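PDB 6VC6: 6-phospho-alpha-glucosidase from Merdibacter massiliensis, which hydrolyses 6-phosphorylated alpha-glucosides to release glucose 6-phosphate, probably by the redox mechanism of family 4 glycosidases, which uses NAD and manganese. Local coordinates for residues I151-L156 with D354-L359; N168-P173 with G197-G202; P193-L198 with R337-V342. All coordinates share one frame; numbering follows the deposited sequence.

In the fold
Contacts 1 and 2 each join a segment of the N-terminal, Rossmann-type part to one of the C-terminal part; contact 3 lies within the C-terminal part and packs the small antiparallel sheet on the large mixed one. Their centres lie about 7 Å (contacts 2 and 3), 11 Å (1 and 2) and 12 Å (1 and 3) apart. Strands 166-169, 336-343 and 356-364 are consecutive neighbours in the large sheet; contact 1 sets helix 149-159 against the last of them. Contacts 2 and 3 share G197 and L198, where the chain leaves strand 191-196 for strand 201-209. Along the chain, contact 1 has the first and last segments. E358 joins all three: it bonds to G197 and Y195 beside the manganese site of contact 2.

Contact 1: I151-L156 with D354-L359; sequences IVAEAL and DAMVEL
M356, modelled as selenomethionine, lies against A153 and E154 at the point where helix 149-159 passes the start of strand 356-364. The apolar part is small. M356 CG sits 4.0 Å from A153 CB and 3.8 Å from A153 O, and bends at chi2 and chi3 (-55° and -71°) bring the methyl CE back toward the alanine methyl, 4.1 Å from A153 CB. A153 also touches I341 of the adjoining strand 336-343. The polar part runs through water and a lysine. E154 leaves the helix with CG anti to its own N and then bends at chi2 (68°), which brings the carboxylate beside the other segment. A water donates to E154 OE1 at 2.6 Å and accepts from M356 N at 2.9 Å. K392 of helix 378-400 forms a salt bridge with OE1 and also bonds to D354 O, while R157 and R158 hold OE2. With three basic partners the carboxylate of E154 is likely to stay ionised, and its rotation is fixed from both oxygens. The chemistry thus implies a joint in which a single residue packs on a methyl, while the strand's first amide is satisfied through water.

Contact 2: N168-P173 with G197-G202; sequences NICDQP and GLNHYG. With MN (manganese (II) ion), chain E; G6P (6-O-phosphono-alpha-D-glucopyranose), chain F; NAD (nicotinamide-adenine-dinucleotide), chain G.
C170 and H200 meet at the manganese ion of this NAD-dependent family 4 glycosidase, each on a loop of its own. C170 follows strand 166-169 of the Rossmann-type sheet and precedes helix 172-184; H200 sits in the type II turn from L198 to Y201. With SG anti to the backbone N (chi1 173°), the cysteine turns its sulfur to the metal, SG lying 2.2 Å from the manganese ion. The same sulfur accepts a nearly straight capping bond from Q172 N (167°). The H200 ring offers NE2, which binds manganese at 2.2 Å. The N199 amide lies over one face of this imidazole, Y263 stacks on it, and at its edge, in the ring plane, lies G6P O3. D171 has its CG between its own N and carbonyl carbon (chi1 62°), placing OD2 2.8 Å from G6P O2; H319 bonds to its other oxygen. Q172 bends at chi2, bringing NE2 to 3.4 Å from G6P O1 while its OE1 bonds to T262. Cofactor, sugar and protein thus share one metal: G6P O2 and O3 complete the site with NAD O7N, which lies 2.4 Å from the manganese ion and accepts from D171 N at 3.1 Å.

Contact 3: P193-L198 with R337-V342; sequences PVYFGL and RFIVIV
The hydroxyl of Y195, whose ring packs on I339, is gripped by E358 OE1 through a hydrogen bond and by N261 ND2 through a weak one. The contact is a face-to-face packing of two sheets: strand 191-196 at the edge of a small antiparallel sheet lies over strand 336-343 of the large mixed sheet. The backbones keep well apart, the nearest CA atoms, those of Y195 and I339, being 7.7 Å from each other, and the two segments meet through side chains alone. Both residues direct their CB at the opposite strand, and the side chains cross at about a right angle. I339 has CG1 beside its backbone N and CG2 anti to it (chi1 -64°), which splits its branches between two places. CD1 reaches up to the root of the tyrosine, 3.7 Å from Y195 CB, and is also 4.1 Å from P193 CG. An alanine at I339 would lose both branches and is likely to leave a gap beneath P193 and Y195, with the tyrosine ring less firmly held on that side. F204 of strand 201-209 meets the Y195 ring with planes at about 60° and also touches I339 and P193, so that the cluster takes in the second strand of the small sheet. The other branch of the isoleucine approaches the ring obliquely, its CG2 lying 3.7 Å from Y195 CD1 and 4.0 Å from Y195 CE1.

Contact 1: I151-L156 with D354-L359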
loop_
_atom_site.group_PDB
_atom_site.type_symbol
_atom_site.label_atom_id
_atom_site.label_comp_id
_atom_site.label_asym_id
_atom_site.label_seq_id
_atom_site.Cartn_x
_atom_site.Cartn_y
_atom_site.Cartn_z
ATOM N N ILE A 151 -1.900 5.379 -7.641
ATOM C CA ILE A 151 -3.038 5.946 -8.358
ATOM C C ILE A 151 -3.922 6.748 -7.410
ATOM O O ILE A 151 -4.430 7.817 -7.769
ATOM C CB ILE A 151 -3.827 4.831 -9.068
ATOM C CG1 ILE A 151 -2.958 4.167 -10.138
ATOM C CG2 ILE A 151 -5.108 5.381 -9.682
ATOM C CD1 ILE A 151 -3.485 2.833 -10.612
ATOM N N VAL A 152 -4.114 6.250 -6.185
ATOM C CA VAL A 152 -4.959 6.952 -5.221
ATOM C C VAL A 152 -4.352 8.303 -4.861
ATOM O O VAL A 152 -5.059 9.315 -4.782
ATOM C CB VAL A 152 -5.183 6.080 -3.970
ATOM C CG1 VAL A 152 -5.872 6.883 -2.878
ATOM C CG2 VAL A 152 -6.001 4.848 -4.323
ATOM N N ALA A 153 -3.034 8.342 -4.646
ATOM C CA ALA A 153 -2.381 9.598 -4.286
ATOM C C ALA A 153 -2.509 10.631 -5.397
ATOM O O ALA A 153 -2.687 11.825 -5.129
ATOM C CB ALA A 153 -0.910 9.349 -3.952
ATOM N N GLU A 154 -2.422 10.190 -6.655
ATOM C CA GLU A 154 -2.557 11.119 -7.771
ATOM C C GLU A 154 -3.973 11.675 -7.860
ATOM O O GLU A 154 -4.161 12.873 -8.105
ATOM C CB GLU A 154 -2.161 10.428 -9.077
ATOM C CG GLU A 154 -2.571 11.173 -10.338
ATOM C CD GLU A 154 -1.817 12.478 -10.531
ATOM O OE1 GLU A 154 -0.771 12.673 -9.877
ATOM O OE2 GLU A 154 -2.272 13.309 -11.346
ATOM N N ALA A 155 -4.981 10.824 -7.654
ATOM C CA ALA A 155 -6.362 11.296 -7.694
ATOM C C ALA A 155 -6.670 12.210 -6.514
ATOM O O ALA A 155 -7.396 13.200 -6.663
ATOM C CB ALA A 155 -7.324 10.109 -7.722
ATOM N N LEU A 156 -6.130 11.894 -5.334
ATOM C CA LEU A 156 -6.367 12.737 -4.167
ATOM C C LEU A 156 -5.621 14.062 -4.270
ATOM O O LEU A 156 -6.047 15.059 -3.676
ATOM C CB LEU A 156 -5.964 11.996 -2.891
ATOM C CG LEU A 156 -6.809 10.769 -2.542
ATOM C CD1 LEU A 156 -6.427 10.215 -1.178
ATOM C CD2 LEU A 156 -8.296 11.099 -2.596
ATOM N N ASP A 354 4.282 17.888 -10.433
ATOM C CA ASP A 354 3.042 17.351 -9.886
ATOM C C ASP A 354 3.012 15.824 -9.852
ATOM O O ASP A 354 1.925 15.237 -9.856
ATOM C CB ASP A 354 1.841 17.884 -10.674
ATOM C CG ASP A 354 1.894 17.525 -12.150
ATOM O OD1 ASP A 354 2.845 16.837 -12.575
ATOM O OD2 ASP A 354 0.976 17.937 -12.889
ATOM N N ALA A 355 4.169 15.172 -9.815
ATOM C CA ALA A 355 4.224 13.723 -9.702
ATOM C C ALA A 355 4.220 13.311 -8.236
ATOM O O ALA A 355 4.926 13.897 -7.412
ATOM C CB ALA A 355 5.470 13.168 -10.395
HETATM N N MSE A 356 3.409 12.309 -7.915
HETATM C CA MSE A 356 3.425 11.726 -6.580
HETATM C C MSE A 356 4.513 10.660 -6.522
HETATM O O MSE A 356 4.421 9.630 -7.190
HETATM C CB MSE A 356 2.060 11.132 -6.221
HETATM C CG MSE A 356 0.910 12.133 -6.242
HETATM SE SE MSE A 356 1.206 13.709 -5.118
HETATM C CE MSE A 356 1.031 12.886 -3.362
ATOM N N VAL A 357 5.553 10.917 -5.731
ATOM C CA VAL A 357 6.729 10.063 -5.675
ATOM C C VAL A 357 6.898 9.533 -4.254
ATOM O O VAL A 357 6.239 9.977 -3.315
ATOM C CB VAL A 357 8.001 10.796 -6.141
ATOM C CG1 VAL A 357 7.877 11.190 -7.605
ATOM C CG2 VAL A 357 8.253 12.020 -5.276
ATOM N N GLU A 358 7.808 8.570 -4.113
ATOM C CA GLU A 358 8.067 7.882 -2.854
ATOM C C GLU A 358 9.500 8.172 -2.427
ATOM O O GLU A 358 10.443 7.830 -3.149
ATOM C CB GLU A 358 7.841 6.376 -3.005
ATOM C CG GLU A 358 7.670 5.624 -1.701
ATOM C CD GLU A 358 7.199 4.199 -1.916
ATOM O OE1 GLU A 358 7.886 3.447 -2.639
ATOM O OE2 GLU A 358 6.140 3.832 -1.366
ATOM N N LEU A 359 9.663 8.799 -1.262
ATOM C CA LEU A 359 10.975 9.251 -0.819
ATOM C C LEU A 359 11.076 9.162 0.698
ATOM O O LEU A 359 10.075 9.021 1.405
ATOM C CB LEU A 359 11.254 10.690 -1.266
ATOM C CG LEU A 359 11.201 11.017 -2.757
ATOM C CD1 LEU A 359 11.045 12.508 -2.941
ATOM C CD2 LEU A 359 12.446 10.511 -3.464
HETATM O O HOH W 1 1.420 11.262 -9.765
#

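Contact 2: N168-P173 with G197-G202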
loop_
_atom_site.group_PDB
_atom_site.type_symbol
_atom_site.label_atom_id
_atom_site.label_comp_id
_atom_site.label_asym_id
_atom_site.label_seq_id
_atom_site.Cartn_x
_atom_site.Cartn_y
_atom_site.Cartn_z
ATOM N N ASN A 168 -0.394 9.103 2.120
ATOM C CA ASN A 168 -0.423 7.744 1.593
ATOM C C ASN A 168 0.917 7.076 1.873
ATOM O O ASN A 168 1.974 7.672 1.633
ATOM C CB ASN A 168 -0.715 7.747 0.091
ATOM C CG ASN A 168 -2.021 8.440 -0.248
ATOM O OD1 ASN A 168 -3.091 7.836 -0.182
ATOM N ND2 ASN A 168 -1.940 9.714 -0.616
ATOM N N ILE A 169 0.873 5.844 2.388
ATOM C CA ILE A 169 2.073 5.118 2.779
ATOM C C ILE A 169 2.000 3.684 2.268
ATOM O O ILE A 169 0.927 3.158 1.962
ATOM C CB ILE A 169 2.293 5.123 4.309
ATOM C CG1 ILE A 169 1.155 4.384 5.017
ATOM C CG2 ILE A 169 2.416 6.550 4.833
ATOM C CD1 ILE A 169 1.046 4.706 6.492
ATOM N N CYS A 170 3.171 3.057 2.188
ATOM C CA CYS A 170 3.314 1.667 1.778
ATOM C C CYS A 170 4.381 1.009 2.637
ATOM O O CYS A 170 5.389 1.640 2.969
ATOM C CB CYS A 170 3.701 1.552 0.301
ATOM S SG CYS A 170 4.101 -0.118 -0.256
ATOM N N ASP A 171 4.162 -0.259 2.984
ATOM C CA ASP A 171 5.071 -0.968 3.874
ATOM C C ASP A 171 6.137 -1.765 3.133
ATOM O O ASP A 171 6.953 -2.425 3.782
ATOM C CB ASP A 171 4.293 -1.893 4.819
ATOM C CG ASP A 171 3.516 -2.970 4.093
ATOM O OD1 ASP A 171 2.903 -3.810 4.785
ATOM O OD2 ASP A 171 3.502 -2.983 2.847
ATOM N N GLN A 172 6.165 -1.702 1.797
ATOM C CA GLN A 172 7.165 -2.463 1.051
ATOM C C GLN A 172 8.581 -1.949 1.284
ATOM O O GLN A 172 9.482 -2.777 1.503
ATOM C CB GLN A 172 6.797 -2.485 -0.435
ATOM C CG GLN A 172 7.922 -2.939 -1.350
ATOM C CD GLN A 172 8.108 -4.444 -1.352
ATOM O OE1 GLN A 172 9.067 -4.960 -1.923
ATOM N NE2 GLN A 172 7.187 -5.158 -0.713
ATOM N N PRO A 173 8.859 -0.636 1.250
ATOM C CA PRO A 173 10.237 -0.193 1.529
ATOM C C PRO A 173 10.750 -0.613 2.897
ATOM O O PRO A 173 11.926 -0.976 3.021
ATOM C CB PRO A 173 10.142 1.333 1.401
ATOM C CG PRO A 173 9.014 1.556 0.466
ATOM C CD PRO A 173 8.015 0.488 0.801
ATOM N N GLY A 197 11.669 6.757 -6.183
ATOM C CA GLY A 197 10.822 6.060 -7.120
ATOM C C GLY A 197 9.364 6.345 -6.844
ATOM O O GLY A 197 9.015 7.161 -5.991
ATOM N N LEU A 198 8.504 5.671 -7.600
ATOM C CA LEU A 198 7.075 5.679 -7.339
ATOM C C LEU A 198 6.718 4.515 -6.420
ATOM O O LEU A 198 7.547 3.655 -6.115
ATOM C CB LEU A 198 6.286 5.592 -8.647
ATOM C CG LEU A 198 6.787 6.451 -9.810
ATOM C CD1 LEU A 198 5.970 6.187 -11.066
ATOM C CD2 LEU A 198 6.751 7.927 -9.445
ATOM N N ASN A 199 5.467 4.496 -5.969
ATOM C CA ASN A 199 5.008 3.395 -5.137
ATOM C C ASN A 199 5.073 2.089 -5.917
ATOM O O ASN A 199 4.610 2.011 -7.058
ATOM C CB ASN A 199 3.585 3.646 -4.647
ATOM C CG ASN A 199 3.093 2.549 -3.728
ATOM O OD1 ASN A 199 3.653 2.331 -2.657
ATOM N ND2 ASN A 199 2.051 1.842 -4.148
ATOM N N HIS A 200 5.661 1.065 -5.294
ATOM C CA HIS A 200 5.849 -0.245 -5.919
ATOM C C HIS A 200 6.672 -0.131 -7.201
ATOM O O HIS A 200 6.426 -0.831 -8.186
ATOM C CB HIS A 200 4.508 -0.933 -6.186
ATOM C CG HIS A 200 3.764 -1.295 -4.940
ATOM N ND1 HIS A 200 2.416 -1.583 -4.933
ATOM C CD2 HIS A 200 4.175 -1.388 -3.654
ATOM C CE1 HIS A 200 2.035 -1.858 -3.699
ATOM N NE2 HIS A 200 3.082 -1.747 -2.903
ATOM N N TYR A 201 7.665 0.758 -7.177
ATOM C CA TYR A 201 8.523 1.031 -8.324
ATOM C C TYR A 201 9.684 1.917 -7.885
ATOM O O TYR A 201 9.694 3.117 -8.175
ATOM C CB TYR A 201 7.725 1.709 -9.444
ATOM C CG TYR A 201 8.155 1.343 -10.851
ATOM C CD1 TYR A 201 9.399 0.776 -11.100
ATOM C CD2 TYR A 201 7.313 1.574 -11.933
ATOM C CE1 TYR A 201 9.790 0.446 -12.389
ATOM C CE2 TYR A 201 7.695 1.248 -13.221
ATOM C CZ TYR A 201 8.932 0.685 -13.445
ATOM O OH TYR A 201 9.314 0.359 -14.728
ATOM N N GLY A 202 10.658 1.347 -7.178
ATOM C CA GLY A 202 11.724 2.162 -6.625
ATOM C C GLY A 202 12.997 1.377 -6.402
ATOM O O GLY A 202 13.055 0.161 -6.594
HETATM MN MN MN E . 2.362 -1.253 -0.908
HETATM C C1 G6P F . 3.013 -5.700 -0.553
HETATM C C2 G6P F . 2.557 -4.253 -0.787
HETATM C C3 G6P F . 1.062 -4.033 -0.638
HETATM C C4 G6P F . 0.329 -5.189 -1.277
HETATM C C5 G6P F . 0.607 -6.419 -0.435
HETATM C C6 G6P F . -0.014 -7.640 -1.100
HETATM O O1 G6P F . 4.006 -5.725 0.481
HETATM O O2 G6P F . 3.250 -3.387 0.121
HETATM O O3 G6P F . 0.669 -2.803 -1.254
HETATM O O4 G6P F . -1.074 -4.913 -1.291
HETATM O O5 G6P F . 2.005 -6.694 -0.277
HETATM O O6 G6P F . -0.277 -8.621 -0.102
HETATM P P G6P F . -1.206 -9.891 -0.432
HETATM O O1P G6P F . -2.601 -9.355 -0.217
HETATM O O2P G6P F . -0.883 -10.236 -1.868
HETATM O O3P G6P F . -0.756 -10.936 0.561
HETATM P PA NAD G . -10.200 -7.068 2.479
HETATM O O1A NAD G . -9.945 -8.196 3.450
HETATM O O2A NAD G . -11.185 -7.252 1.351
HETATM O O5B NAD G . -10.637 -5.766 3.315
HETATM C C5B NAD G . -11.253 -4.661 2.663
HETATM C C4B NAD G . -12.349 -4.095 3.550
HETATM O O4B NAD G . -12.674 -2.767 3.135
HETATM C C3B NAD G . -13.613 -4.931 3.434
HETATM O O3B NAD G . -14.069 -5.290 4.740
HETATM C C2B NAD G . -14.630 -4.025 2.776
HETATM O O2B NAD G . -15.924 -4.212 3.354
HETATM C C1B NAD G . -14.094 -2.634 3.065
HETATM N N9A NAD G . -14.497 -1.659 2.022
HETATM C C8A NAD G . -14.507 -1.853 0.689
HETATM N N7A NAD G . -14.945 -0.743 0.040
HETATM C C5A NAD G . -15.227 0.187 0.972
HETATM C C6A NAD G . -15.730 1.581 0.982
HETATM N N6A NAD G . -16.028 2.228 -0.171
HETATM N N1A NAD G . -15.882 2.187 2.181
HETATM C C2A NAD G . -15.590 1.560 3.336
HETATM N N3A NAD G . -15.132 0.299 3.401
HETATM C C4A NAD G . -14.936 -0.426 2.275
HETATM O O3 NAD G . -8.799 -6.585 1.849
HETATM P PN NAD G . -7.387 -6.836 2.576
HETATM O O1N NAD G . -6.683 -7.970 1.869
HETATM O O2N NAD G . -7.584 -6.869 4.073
HETATM O O5D NAD G . -6.640 -5.466 2.193
HETATM C C5D NAD G . -6.923 -4.269 2.914
HETATM C C4D NAD G . -6.342 -3.095 2.140
HETATM O O4D NAD G . -5.037 -2.782 2.632
HETATM C C3D NAD G . -6.192 -3.449 0.668
HETATM O O3D NAD G . -6.708 -2.377 -0.123
HETATM C C2D NAD G . -4.700 -3.538 0.445
HETATM O O2D NAD G . -4.345 -3.100 -0.867
HETATM C C1D NAD G . -4.174 -2.595 1.511
HETATM N N1N NAD G . -2.772 -2.842 1.837
HETATM C C2N NAD G . -1.900 -1.887 1.511
HETATM C C3N NAD G . -0.551 -2.027 1.779
HETATM C C7N NAD G . 0.385 -0.923 1.387
HETATM O O7N NAD G . 1.587 -1.125 1.396
HETATM N N7N NAD G . -0.133 0.250 1.027
HETATM C C4N NAD G . -0.102 -3.179 2.413
HETATM C C5N NAD G . -1.029 -4.164 2.740
HETATM C C6N NAD G . -2.375 -3.967 2.445
#

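Contact 3: P193-L198 with R337-V342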
loop_
_atom_site.group_PDB
_atom_site.type_symbol
_atom_site.label_atom_id
_atom_site.label_comp_id
_atom_site.label_asym_id
_atom_site.label_seq_id
_atom_site.Cartn_x
_atom_site.Cartn_y
_atom_site.Cartn_z
ATOM N N PRO A 193 18.256 4.353 4.898
ATOM C CA PRO A 193 18.238 4.207 3.443
ATOM C C PRO A 193 18.140 5.539 2.710
ATOM O O PRO A 193 17.673 6.550 3.241
ATOM C CB PRO A 193 16.974 3.370 3.205
ATOM C CG PRO A 193 16.053 3.810 4.296
ATOM C CD PRO A 193 16.923 4.142 5.491
ATOM N N VAL A 194 18.609 5.516 1.466
ATOM C CA VAL A 194 18.364 6.573 0.491
ATOM C C VAL A 194 17.576 5.941 -0.648
ATOM O O VAL A 194 18.056 5.000 -1.293
ATOM C CB VAL A 194 19.667 7.209 -0.017
ATOM C CG1 VAL A 194 19.361 8.323 -1.007
ATOM C CG2 VAL A 194 20.489 7.738 1.148
ATOM N N TYR A 195 16.370 6.449 -0.888
ATOM C CA TYR A 195 15.397 5.769 -1.730
ATOM C C TYR A 195 14.709 6.773 -2.643
ATOM O O TYR A 195 14.494 7.929 -2.269
ATOM C CB TYR A 195 14.368 5.028 -0.858
ATOM C CG TYR A 195 13.269 4.304 -1.605
ATOM C CD1 TYR A 195 12.087 4.952 -1.942
ATOM C CD2 TYR A 195 13.401 2.964 -1.946
ATOM C CE1 TYR A 195 11.076 4.292 -2.614
ATOM C CE2 TYR A 195 12.395 2.295 -2.618
ATOM C CZ TYR A 195 11.235 2.963 -2.948
ATOM O OH TYR A 195 10.231 2.302 -3.616
ATOM N N PHE A 196 14.367 6.318 -3.847
ATOM C CA PHE A 196 13.599 7.125 -4.784
ATOM C C PHE A 196 12.750 6.206 -5.649
ATOM O O PHE A 196 13.074 5.029 -5.833
ATOM C CB PHE A 196 14.502 8.006 -5.665
ATOM C CG PHE A 196 15.133 7.279 -6.829
ATOM C CD1 PHE A 196 14.483 7.193 -8.054
ATOM C CD2 PHE A 196 16.386 6.703 -6.703
ATOM C CE1 PHE A 196 15.062 6.530 -9.120
ATOM C CE2 PHE A 196 16.972 6.041 -7.769
ATOM C CZ PHE A 196 16.308 5.955 -8.978
ATOM N N GLY A 197 11.669 6.757 -6.183
ATOM C CA GLY A 197 10.822 6.060 -7.120
ATOM C C GLY A 197 9.364 6.345 -6.844
ATOM O O GLY A 197 9.015 7.161 -5.991
ATOM N N LEU A 198 8.504 5.671 -7.600
ATOM C CA LEU A 198 7.075 5.679 -7.339
ATOM C C LEU A 198 6.718 4.515 -6.420
ATOM O O LEU A 198 7.547 3.655 -6.115
ATOM C CB LEU A 198 6.286 5.592 -8.647
ATOM C CG LEU A 198 6.787 6.451 -9.810
ATOM C CD1 LEU A 198 5.970 6.187 -11.066
ATOM C CD2 LEU A 198 6.751 7.927 -9.445
ATOM N N ARG A 337 12.342 9.494 10.400
ATOM C CA ARG A 337 12.434 9.249 8.968
ATOM C C ARG A 337 11.566 8.065 8.557
ATOM O O ARG A 337 11.670 6.977 9.132
ATOM C CB ARG A 337 13.886 9.006 8.556
ATOM C CG ARG A 337 14.727 10.273 8.499
ATOM C CD ARG A 337 16.151 9.969 8.067
ATOM N NE ARG A 337 16.850 9.142 9.046
ATOM C CZ ARG A 337 17.489 9.620 10.109
ATOM N NH1 ARG A 337 18.098 8.792 10.947
ATOM N NH2 ARG A 337 17.520 10.927 10.335
ATOM N N PHE A 338 10.711 8.290 7.561
ATOM C CA PHE A 338 9.926 7.243 6.928
ATOM C C PHE A 338 10.023 7.399 5.417
ATOM O O PHE A 338 10.365 8.468 4.903
ATOM C CB PHE A 338 8.448 7.289 7.345
ATOM C CG PHE A 338 8.207 6.953 8.788
ATOM C CD1 PHE A 338 8.148 5.635 9.207
ATOM C CD2 PHE A 338 8.019 7.958 9.721
ATOM C CE1 PHE A 338 7.917 5.324 10.535
ATOM C CE2 PHE A 338 7.788 7.655 11.050
ATOM C CZ PHE A 338 7.737 6.337 11.458
ATOM N N ILE A 339 9.713 6.321 4.708
ATOM C CA ILE A 339 9.594 6.344 3.254
ATOM C C ILE A 339 8.109 6.401 2.927
ATOM O O ILE A 339 7.395 5.400 3.058
ATOM C CB ILE A 339 10.270 5.127 2.607
ATOM C CG1 ILE A 339 11.777 5.158 2.870
ATOM C CG2 ILE A 339 9.993 5.101 1.112
ATOM C CD1 ILE A 339 12.541 4.035 2.205
ATOM N N VAL A 340 7.634 7.576 2.514
ATOM C CA VAL A 340 6.219 7.812 2.267
ATOM C C VAL A 340 6.050 8.434 0.886
ATOM O O VAL A 340 7.019 8.759 0.198
ATOM C CB VAL A 340 5.578 8.710 3.346
ATOM C CG1 VAL A 340 5.723 8.076 4.722
ATOM C CG2 VAL A 340 6.206 10.096 3.323
ATOM N N ILE A 341 4.790 8.600 0.489
ATOM C CA ILE A 341 4.428 9.122 -0.823
ATOM C C ILE A 341 4.124 10.607 -0.691
ATOM O O ILE A 341 3.285 11.006 0.127
ATOM C CB ILE A 341 3.227 8.360 -1.409
ATOM C CG1 ILE A 341 3.588 6.889 -1.622
ATOM C CG2 ILE A 341 2.769 9.000 -2.710
ATOM C CD1 ILE A 341 2.402 6.006 -1.932
ATOM N N VAL A 342 4.803 11.430 -1.495
ATOM C CA VAL A 342 4.685 12.880 -1.414
ATOM C C VAL A 342 4.704 13.477 -2.815
ATOM O O VAL A 342 5.163 12.858 -3.777
ATOM C CB VAL A 342 5.815 13.513 -0.569
ATOM C CG1 VAL A 342 5.655 13.155 0.896
ATOM C CG2 VAL A 342 7.175 13.070 -1.087
#